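Local structure of thymidylate synthase (Enterobacteria phage T4, 1TIS) at residues W36-A44 and K235-S243; I197-I205 and F249-L258. The protein catalyses the methylation of dUMP to dTMP with 5,10-methylenetetrahydrofolate, which leaves as dihydrofolate, and acts as a homodimer in dTTP biosynthesis. All coordinates share one frame; numbering follows the deposited sequence.

Contact 1. Residues W36-A44 and K235-S243; sequences WDLTKGFPA and KELCELVIS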
loop_
_atom_site.group_PDB
_atom_site.type_symbol
_atom_site.label_atom_id
_atom_site.label_comp_id
_atom_site.label_asym_id
_atom_site.label_seq_id
_atom_site.Cartn_x
_atom_site.Cartn_y
_atom_site.Cartn_z
ATOM N N TRP A 36 13.989 -2.207 -8.118
ATOM C CA TRP A 36 15.115 -1.587 -8.821
ATOM C C TRP A 36 16.311 -1.456 -7.915
ATOM O O TRP A 36 16.135 -1.051 -6.770
ATOM C CB TRP A 36 14.859 -0.140 -9.302
ATOM C CG TRP A 36 13.809 0.024 -10.372
ATOM C CD1 TRP A 36 14.119 -0.094 -11.693
ATOM C CD2 TRP A 36 12.486 0.218 -10.123
ATOM N NE1 TRP A 36 12.971 0.008 -12.297
ATOM C CE2 TRP A 36 11.969 0.193 -11.406
ATOM C CE3 TRP A 36 11.661 0.391 -9.033
ATOM C CZ2 TRP A 36 10.598 0.343 -11.597
ATOM C CZ3 TRP A 36 10.306 0.536 -9.234
ATOM C CH2 TRP A 36 9.774 0.512 -10.505
ATOM N N ASP A 37 17.519 -1.740 -8.382
ATOM C CA ASP A 37 18.702 -1.540 -7.555
ATOM C C ASP A 37 19.274 -0.221 -8.003
ATOM O O ASP A 37 19.814 -0.154 -9.106
ATOM C CB ASP A 37 19.781 -2.610 -7.767
ATOM C CG ASP A 37 19.663 -3.784 -6.813
ATOM O OD1 ASP A 37 20.044 -3.609 -5.644
ATOM O OD2 ASP A 37 19.206 -4.850 -7.250
ATOM N N LEU A 38 19.206 0.832 -7.204
ATOM C CA LEU A 38 19.790 2.087 -7.644
ATOM C C LEU A 38 21.317 2.038 -7.652
ATOM O O LEU A 38 21.977 2.905 -8.251
ATOM C CB LEU A 38 19.316 3.215 -6.751
ATOM C CG LEU A 38 17.865 3.631 -6.940
ATOM C CD1 LEU A 38 16.890 2.668 -6.299
ATOM C CD2 LEU A 38 17.688 4.951 -6.263
ATOM N N THR A 39 21.851 0.993 -6.972
ATOM C CA THR A 39 23.276 0.674 -6.885
ATOM C C THR A 39 23.799 0.359 -8.278
ATOM O O THR A 39 24.919 0.729 -8.643
ATOM C CB THR A 39 23.575 -0.572 -5.962
ATOM O OG1 THR A 39 22.350 -1.235 -5.600
ATOM C CG2 THR A 39 24.385 -0.121 -4.758
ATOM N N LYS A 40 22.971 -0.321 -9.068
ATOM C CA LYS A 40 23.355 -0.625 -10.417
ATOM C C LYS A 40 22.820 0.435 -11.390
ATOM O O LYS A 40 22.407 0.143 -12.523
ATOM C CB LYS A 40 22.856 -2.039 -10.720
ATOM C CG LYS A 40 24.078 -2.881 -11.046
ATOM C CD LYS A 40 24.712 -2.369 -12.357
ATOM C CE LYS A 40 26.203 -2.667 -12.489
ATOM N NZ LYS A 40 27.000 -1.865 -11.578
ATOM N N GLY A 41 22.827 1.697 -10.946
ATOM C CA GLY A 41 22.456 2.794 -11.809
ATOM C C GLY A 41 21.127 3.432 -11.457
ATOM O O GLY A 41 20.307 2.916 -10.687
ATOM N N PHE A 42 20.917 4.599 -12.059
ATOM C CA PHE A 42 19.720 5.368 -11.792
ATOM C C PHE A 42 18.567 4.894 -12.653
ATOM O O PHE A 42 18.564 5.255 -13.827
ATOM C CB PHE A 42 20.075 6.825 -12.058
ATOM C CG PHE A 42 18.967 7.831 -11.902
ATOM C CD1 PHE A 42 18.569 8.222 -10.643
ATOM C CD2 PHE A 42 18.393 8.344 -13.035
ATOM C CE1 PHE A 42 17.566 9.153 -10.512
ATOM C CE2 PHE A 42 17.397 9.269 -12.904
ATOM C CZ PHE A 42 16.984 9.674 -11.652
ATOM N N PRO A 43 17.528 4.198 -12.208
ATOM C CA PRO A 43 16.596 3.537 -13.090
ATOM C C PRO A 43 15.794 4.429 -14.036
ATOM O O PRO A 43 15.164 3.839 -14.915
ATOM C CB PRO A 43 15.733 2.767 -12.138
ATOM C CG PRO A 43 15.548 3.738 -10.998
ATOM C CD PRO A 43 16.987 4.231 -10.848
ATOM N N ALA A 44 15.776 5.777 -14.005
ATOM C CA ALA A 44 14.823 6.521 -14.844
ATOM C C ALA A 44 15.013 6.422 -16.348
ATOM O O ALA A 44 15.827 7.052 -17.033
ATOM C CB ALA A 44 14.807 8.003 -14.542
ATOM N N LYS A 235 22.172 -0.408 -21.695
ATOM C CA LYS A 235 23.582 -0.639 -21.517
ATOM C C LYS A 235 24.256 0.432 -20.653
ATOM O O LYS A 235 24.731 0.142 -19.551
ATOM C CB LYS A 235 24.212 -0.748 -22.939
ATOM C CG LYS A 235 24.120 0.350 -24.013
ATOM C CD LYS A 235 22.703 0.666 -24.531
ATOM C CE LYS A 235 22.043 1.912 -23.875
ATOM N NZ LYS A 235 20.594 1.911 -24.017
ATOM N N GLU A 236 24.260 1.701 -21.062
ATOM C CA GLU A 236 24.941 2.753 -20.317
ATOM C C GLU A 236 23.983 3.609 -19.484
ATOM O O GLU A 236 23.335 4.499 -20.018
ATOM C CB GLU A 236 25.699 3.493 -21.394
ATOM C CG GLU A 236 26.104 4.924 -21.219
ATOM C CD GLU A 236 26.546 5.470 -22.563
ATOM O OE1 GLU A 236 25.707 5.735 -23.441
ATOM O OE2 GLU A 236 27.758 5.610 -22.718
ATOM N N LEU A 237 23.820 3.317 -18.187
ATOM C CA LEU A 237 22.882 4.088 -17.381
ATOM C C LEU A 237 23.444 5.130 -16.453
ATOM O O LEU A 237 24.507 5.034 -15.843
ATOM C CB LEU A 237 21.943 3.234 -16.488
ATOM C CG LEU A 237 22.223 1.900 -15.818
ATOM C CD1 LEU A 237 23.545 1.870 -15.074
ATOM C CD2 LEU A 237 21.017 1.648 -14.923
ATOM N N CYS A 238 22.495 6.042 -16.363
ATOM C CA CYS A 238 22.630 7.332 -15.759
ATOM C C CYS A 238 23.112 7.326 -14.330
ATOM O O CYS A 238 22.763 6.465 -13.509
ATOM C CB CYS A 238 21.266 8.003 -15.915
ATOM S SG CYS A 238 20.504 7.807 -17.569
ATOM N N GLU A 239 24.044 8.273 -14.175
ATOM C CA GLU A 239 24.661 8.632 -12.909
ATOM C C GLU A 239 23.665 9.616 -12.353
ATOM O O GLU A 239 22.974 10.317 -13.090
ATOM C CB GLU A 239 25.989 9.316 -13.124
ATOM C CG GLU A 239 26.815 9.561 -11.860
ATOM C CD GLU A 239 28.247 10.011 -12.150
ATOM O OE1 GLU A 239 28.846 9.476 -13.088
ATOM O OE2 GLU A 239 28.770 10.880 -11.443
ATOM N N LEU A 240 23.715 9.780 -11.056
ATOM C CA LEU A 240 22.598 10.366 -10.369
ATOM C C LEU A 240 22.900 11.529 -9.421
ATOM O O LEU A 240 22.506 11.465 -8.256
ATOM C CB LEU A 240 21.919 9.080 -9.724
ATOM C CG LEU A 240 22.564 7.801 -9.000
ATOM C CD1 LEU A 240 21.512 6.694 -8.856
ATOM C CD2 LEU A 240 23.613 7.082 -9.831
ATOM N N VAL A 241 23.487 12.646 -9.875
ATOM C CA VAL A 241 24.035 13.672 -8.963
ATOM C C VAL A 241 23.340 14.993 -8.610
ATOM O O VAL A 241 22.992 15.783 -9.497
ATOM C CB VAL A 241 25.468 14.029 -9.440
ATOM C CG1 VAL A 241 26.353 12.800 -9.208
ATOM C CG2 VAL A 241 25.479 14.466 -10.903
ATOM N N ILE A 242 23.225 15.272 -7.297
ATOM C CA ILE A 242 22.556 16.452 -6.738
ATOM C C ILE A 242 23.616 17.447 -6.333
ATOM O O ILE A 242 24.668 17.044 -5.835
ATOM C CB ILE A 242 21.719 16.123 -5.464
ATOM C CG1 ILE A 242 20.609 15.150 -5.872
ATOM C CG2 ILE A 242 21.158 17.403 -4.801
ATOM C CD1 ILE A 242 19.820 14.496 -4.718
ATOM N N SER A 243 23.317 18.736 -6.453
ATOM C CA SER A 243 24.259 19.773 -6.139
ATOM C C SER A 243 23.625 20.913 -5.367
ATOM O O SER A 243 22.405 20.986 -5.170
ATOM C CB SER A 243 24.851 20.323 -7.399
ATOM O OG SER A 243 26.132 20.813 -7.021
#
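Phe42 N donates to Cys238 O over 3.0 Å, the one hydrogen bond between 36-44 and 235-243. It is moderately bent, 153° at the hydrogen, and the donor lies in the carbonyl plane at a C=O...N angle of 158°. The two segments come nearest here, with Phe42 CA and Cys238 CA 5.3 Å apart, and neither residue is in a regular strand. Strand 33-37 has already ended, and the chain turns with Lys40 N bonded back to Asp37 O and Gly41 N more weakly to Leu38 O. Gly41 then takes up a positive phi, in a conformation that suits glycine, and leads into Phe42.

Apolar side chains lie to either side of Cys238 in sequence. Leu237 sets both methyls over the turn, with CD2 3.2 Å from Lys40 O and CD1 3.6 Å from Gly41 CA. Leu240 and Phe42 lie side by side with their ends pointing opposite ways: Leu240 CD1 meets Phe42 CB at 3.5 Å, and Leu240 CB lies 3.6 Å from Phe42 CD1. Because CG of Phe42 is anti to the backbone N (chi1 178°), the ring is carried onward past Leu240. Cys238 approaches the same ring obliquely, its CB 4.1 Å from Phe42 CD2.

Leu271 also touches Phe42, while His196 of helix 184-202 touches both Leu38 and Leu240. The turn after strand 33-37 is thus wedged between the loop 235-243 and that helix, which carries Asn187, probably part of the dUMP site shared between the two subunits. Phe42 itself stays about 12 Å from Asn187, side chain to side chain. The chemistry implies a loop-to-loop join in which one backbone bond links Phe42 to Cys238, and leucine methyls with one phenyl ring supply most of the remaining contact.

Contact 2. Residues I197-I205 and F249-L258; sequences IVAKMCNLI and FRYLSTKEQL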
loop_
_atom_site.group_PDB
_atom_site.type_symbol
_atom_site.label_atom_id
_atom_site.label_comp_id
_atom_site.label_asym_id
_atom_site.label_seq_id
_atom_site.Cartn_x
_atom_site.Cartn_y
_atom_site.Cartn_z
ATOM N N ILE A 197 17.635 11.800 -1.880
ATOM C CA ILE A 197 17.627 12.923 -0.976
ATOM C C ILE A 197 17.577 12.333 0.433
ATOM O O ILE A 197 18.511 12.617 1.199
ATOM C CB ILE A 197 16.412 13.773 -1.375
ATOM C CG1 ILE A 197 16.796 14.673 -2.510
ATOM C CG2 ILE A 197 15.931 14.649 -0.224
ATOM C CD1 ILE A 197 15.493 15.334 -3.012
ATOM N N VAL A 198 16.640 11.431 0.782
ATOM C CA VAL A 198 16.630 10.939 2.151
ATOM C C VAL A 198 17.868 10.102 2.537
ATOM O O VAL A 198 18.350 10.184 3.672
ATOM C CB VAL A 198 15.364 10.141 2.371
ATOM C CG1 VAL A 198 15.217 9.887 3.887
ATOM C CG2 VAL A 198 14.146 10.908 1.871
ATOM N N ALA A 199 18.480 9.314 1.645
ATOM C CA ALA A 199 19.720 8.633 1.925
ATOM C C ALA A 199 20.764 9.689 2.115
ATOM O O ALA A 199 21.598 9.419 2.967
ATOM C CB ALA A 199 20.220 7.839 0.824
ATOM N N LYS A 200 20.782 10.891 1.491
ATOM C CA LYS A 200 21.838 11.855 1.798
ATOM C C LYS A 200 21.665 12.535 3.175
ATOM O O LYS A 200 22.628 12.967 3.833
ATOM C CB LYS A 200 21.913 12.896 0.673
ATOM C CG LYS A 200 23.071 13.883 0.854
ATOM C CD LYS A 200 24.367 13.118 0.575
ATOM C CE LYS A 200 25.619 13.462 1.413
ATOM N NZ LYS A 200 26.711 12.562 1.028
ATOM N N MET A 201 20.443 12.609 3.691
ATOM C CA MET A 201 20.195 13.195 5.015
ATOM C C MET A 201 20.577 12.157 6.024
ATOM O O MET A 201 21.371 12.446 6.907
ATOM C CB MET A 201 18.723 13.529 5.267
ATOM C CG MET A 201 18.188 14.728 4.508
ATOM S SD MET A 201 16.393 14.697 4.531
ATOM C CE MET A 201 15.980 15.557 6.015
ATOM N N CYS A 202 20.085 10.924 5.846
ATOM C CA CYS A 202 20.373 9.845 6.778
ATOM C C CYS A 202 21.788 9.247 6.636
ATOM O O CYS A 202 22.250 8.456 7.464
ATOM C CB CYS A 202 19.247 8.794 6.582
ATOM S SG CYS A 202 17.594 9.454 6.886
ATOM N N ASN A 203 22.482 9.678 5.578
ATOM C CA ASN A 203 23.785 9.205 5.177
ATOM C C ASN A 203 23.819 7.668 5.091
ATOM O O ASN A 203 24.554 6.861 5.691
ATOM C CB ASN A 203 24.841 9.757 6.147
ATOM C CG ASN A 203 26.276 9.642 5.604
ATOM O OD1 ASN A 203 27.180 9.279 6.357
ATOM N ND2 ASN A 203 26.615 9.943 4.341
ATOM N N LEU A 204 22.926 7.254 4.228
ATOM C CA LEU A 204 22.815 5.873 3.940
ATOM C C LEU A 204 23.030 5.817 2.438
ATOM O O LEU A 204 22.974 6.811 1.703
ATOM C CB LEU A 204 21.427 5.397 4.389
ATOM C CG LEU A 204 20.904 5.553 5.845
ATOM C CD1 LEU A 204 19.871 4.501 6.148
ATOM C CD2 LEU A 204 21.962 5.248 6.853
ATOM N N ILE A 205 23.336 4.608 2.000
ATOM C CA ILE A 205 23.578 4.317 0.596
ATOM C C ILE A 205 22.172 4.071 0.099
ATOM O O ILE A 205 21.447 3.239 0.650
ATOM C CB ILE A 205 24.444 3.017 0.386
ATOM C CG1 ILE A 205 25.793 3.047 1.161
ATOM C CG2 ILE A 205 24.635 2.847 -1.109
ATOM C CD1 ILE A 205 26.761 4.252 1.004
ATOM N N PHE A 249 26.009 19.583 5.663
ATOM C CA PHE A 249 24.747 18.886 5.432
ATOM C C PHE A 249 24.390 17.635 6.226
ATOM O O PHE A 249 23.419 17.649 6.988
ATOM C CB PHE A 249 24.651 18.545 3.941
ATOM C CG PHE A 249 23.233 18.311 3.425
ATOM C CD1 PHE A 249 22.331 19.353 3.368
ATOM C CD2 PHE A 249 22.852 17.056 3.013
ATOM C CE1 PHE A 249 21.064 19.141 2.901
ATOM C CE2 PHE A 249 21.586 16.844 2.543
ATOM C CZ PHE A 249 20.697 17.883 2.490
ATOM N N ARG A 250 25.184 16.560 6.155
ATOM C CA ARG A 250 24.794 15.282 6.737
ATOM C C ARG A 250 24.813 15.204 8.263
ATOM O O ARG A 250 24.513 14.184 8.895
ATOM C CB ARG A 250 25.683 14.203 6.111
ATOM C CG ARG A 250 27.133 14.264 6.488
ATOM C CD ARG A 250 27.728 13.002 5.926
ATOM N NE ARG A 250 28.751 12.368 6.751
ATOM C CZ ARG A 250 29.851 11.830 6.192
ATOM N NH1 ARG A 250 30.148 11.945 4.874
ATOM N NH2 ARG A 250 30.707 11.171 6.975
ATOM N N TYR A 251 25.205 16.304 8.887
ATOM C CA TYR A 251 25.216 16.354 10.336
ATOM C C TYR A 251 24.090 17.298 10.805
ATOM O O TYR A 251 23.730 17.356 12.005
ATOM C CB TYR A 251 26.625 16.855 10.821
ATOM C CG TYR A 251 27.864 16.211 10.158
ATOM C CD1 TYR A 251 28.300 14.917 10.462
ATOM C CD2 TYR A 251 28.545 16.948 9.201
ATOM C CE1 TYR A 251 29.396 14.359 9.803
ATOM C CE2 TYR A 251 29.640 16.396 8.545
ATOM C CZ TYR A 251 30.071 15.110 8.840
ATOM O OH TYR A 251 31.194 14.627 8.183
ATOM N N LEU A 252 23.473 18.015 9.840
ATOM C CA LEU A 252 22.545 19.064 10.212
ATOM C C LEU A 252 21.293 18.429 10.753
ATOM O O LEU A 252 21.011 17.295 10.366
ATOM C CB LEU A 252 22.209 19.961 9.010
ATOM C CG LEU A 252 23.318 20.854 8.413
ATOM C CD1 LEU A 252 22.781 21.947 7.486
ATOM C CD2 LEU A 252 23.995 21.560 9.552
ATOM N N SER A 253 20.579 19.110 11.667
ATOM C CA SER A 253 19.361 18.555 12.238
ATOM C C SER A 253 18.328 18.373 11.156
ATOM O O SER A 253 18.255 19.253 10.299
ATOM C CB SER A 253 18.829 19.480 13.294
ATOM O OG SER A 253 18.697 20.814 12.854
ATOM N N THR A 254 17.546 17.293 11.123
ATOM C CA THR A 254 16.534 17.024 10.082
ATOM C C THR A 254 15.703 18.189 9.582
ATOM O O THR A 254 15.514 18.425 8.380
ATOM C CB THR A 254 15.638 15.939 10.630
ATOM O OG1 THR A 254 16.505 14.921 11.127
ATOM C CG2 THR A 254 14.703 15.397 9.606
ATOM N N LYS A 255 15.304 18.983 10.561
ATOM C CA LYS A 255 14.503 20.143 10.242
ATOM C C LYS A 255 15.327 21.212 9.473
ATOM O O LYS A 255 14.819 21.945 8.617
ATOM C CB LYS A 255 13.912 20.700 11.562
ATOM C CG LYS A 255 13.573 19.690 12.682
ATOM C CD LYS A 255 14.684 19.767 13.764
ATOM C CE LYS A 255 14.959 18.487 14.558
ATOM N NZ LYS A 255 15.613 17.481 13.731
ATOM N N GLU A 256 16.635 21.287 9.698
ATOM C CA GLU A 256 17.577 22.186 9.057
ATOM C C GLU A 256 18.107 21.688 7.699
ATOM O O GLU A 256 18.551 22.448 6.809
ATOM C CB GLU A 256 18.662 22.365 10.066
ATOM C CG GLU A 256 19.570 23.504 9.845
ATOM C CD GLU A 256 18.802 24.760 9.536
ATOM O OE1 GLU A 256 18.160 25.308 10.437
ATOM O OE2 GLU A 256 18.843 25.160 8.371
ATOM N N GLN A 257 18.032 20.355 7.553
ATOM C CA GLN A 257 18.392 19.656 6.327
ATOM C C GLN A 257 17.341 19.845 5.235
ATOM O O GLN A 257 17.731 20.016 4.071
ATOM C CB GLN A 257 18.553 18.157 6.551
ATOM C CG GLN A 257 19.684 17.740 7.474
ATOM C CD GLN A 257 19.888 16.229 7.490
ATOM O OE1 GLN A 257 18.908 15.513 7.621
ATOM N NE2 GLN A 257 21.081 15.667 7.306
ATOM N N LEU A 258 16.021 19.788 5.517
ATOM C CA LEU A 258 15.042 20.096 4.473
ATOM C C LEU A 258 15.177 21.578 4.142
ATOM O O LEU A 258 15.081 21.932 2.972
ATOM C CB LEU A 258 13.569 19.930 4.873
ATOM C CG LEU A 258 12.592 18.761 4.588
ATOM C CD1 LEU A 258 11.238 19.176 5.147
ATOM C CD2 LEU A 258 12.376 18.485 3.107
#
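Met201 and Arg250 bring their CA atoms to 5.3 Å, while the axes of helices 197-202 and 254-258 stay 10.9 Å apart and run 137° to each other. Gln257 bridges the space: its extended side chain sends NE2 to Met201 O at 3.3 Å and to Phe249 O at 3.1 Å, both nearly straight at the hydrogen, though NE2 reaches Met201 O from the side of the carbonyl and tilted from its plane. Both N-H groups are used, which fixes the rotation of the amide. Met201 CB and CG lie against Gln257 OE1, CB 3.1 Å away, and Lys130 NZ gives OE1 a weak hydrogen bond. The bend at chi3 (88°) carries Met201 CE to Thr254 CG2, 3.8 Å away; Thr254 OG1 is hydrogen-bonded to Lys130 and Asp127 of helix 121-131.

Nearer the surface, Lys200 CG meets the edge of the Phe249 ring, 3.7 Å from CE2. Asn203 OD1 sits over one face of the Arg250 guanidinium, toward its rim and not hydrogen-bonded, the planes 20° apart; Tyr251 OH lies toward the rim of the opposite face. Helix 184-202 ends with Leu204 N bonded to Ala199 O, as in the 6→1 bond of a Schellman ending, and packs against the start of helix 254-262 through Gln257.

How the contacts relate
Helix 184-202 is the common element. Contact 1 lies against its C-terminal half, through Val195, His196 and Ile197, and contact 2 takes its C-terminal end. The two meet directly where Ile242 CD1 packs 3.7 Å from Ile197 CG1, and their segments alternate along the chain, 235-243 running on toward 249-258. Contact 1 is only partly buried, a meeting of loops held by a backbone bond and apolar packing. Contact 2, though farther from the centre of the chain, is mostly buried; there a glutamine amide meets main-chain carbonyls, with charged and polar side chains toward solvent. Neither contact is touched by the other subunit.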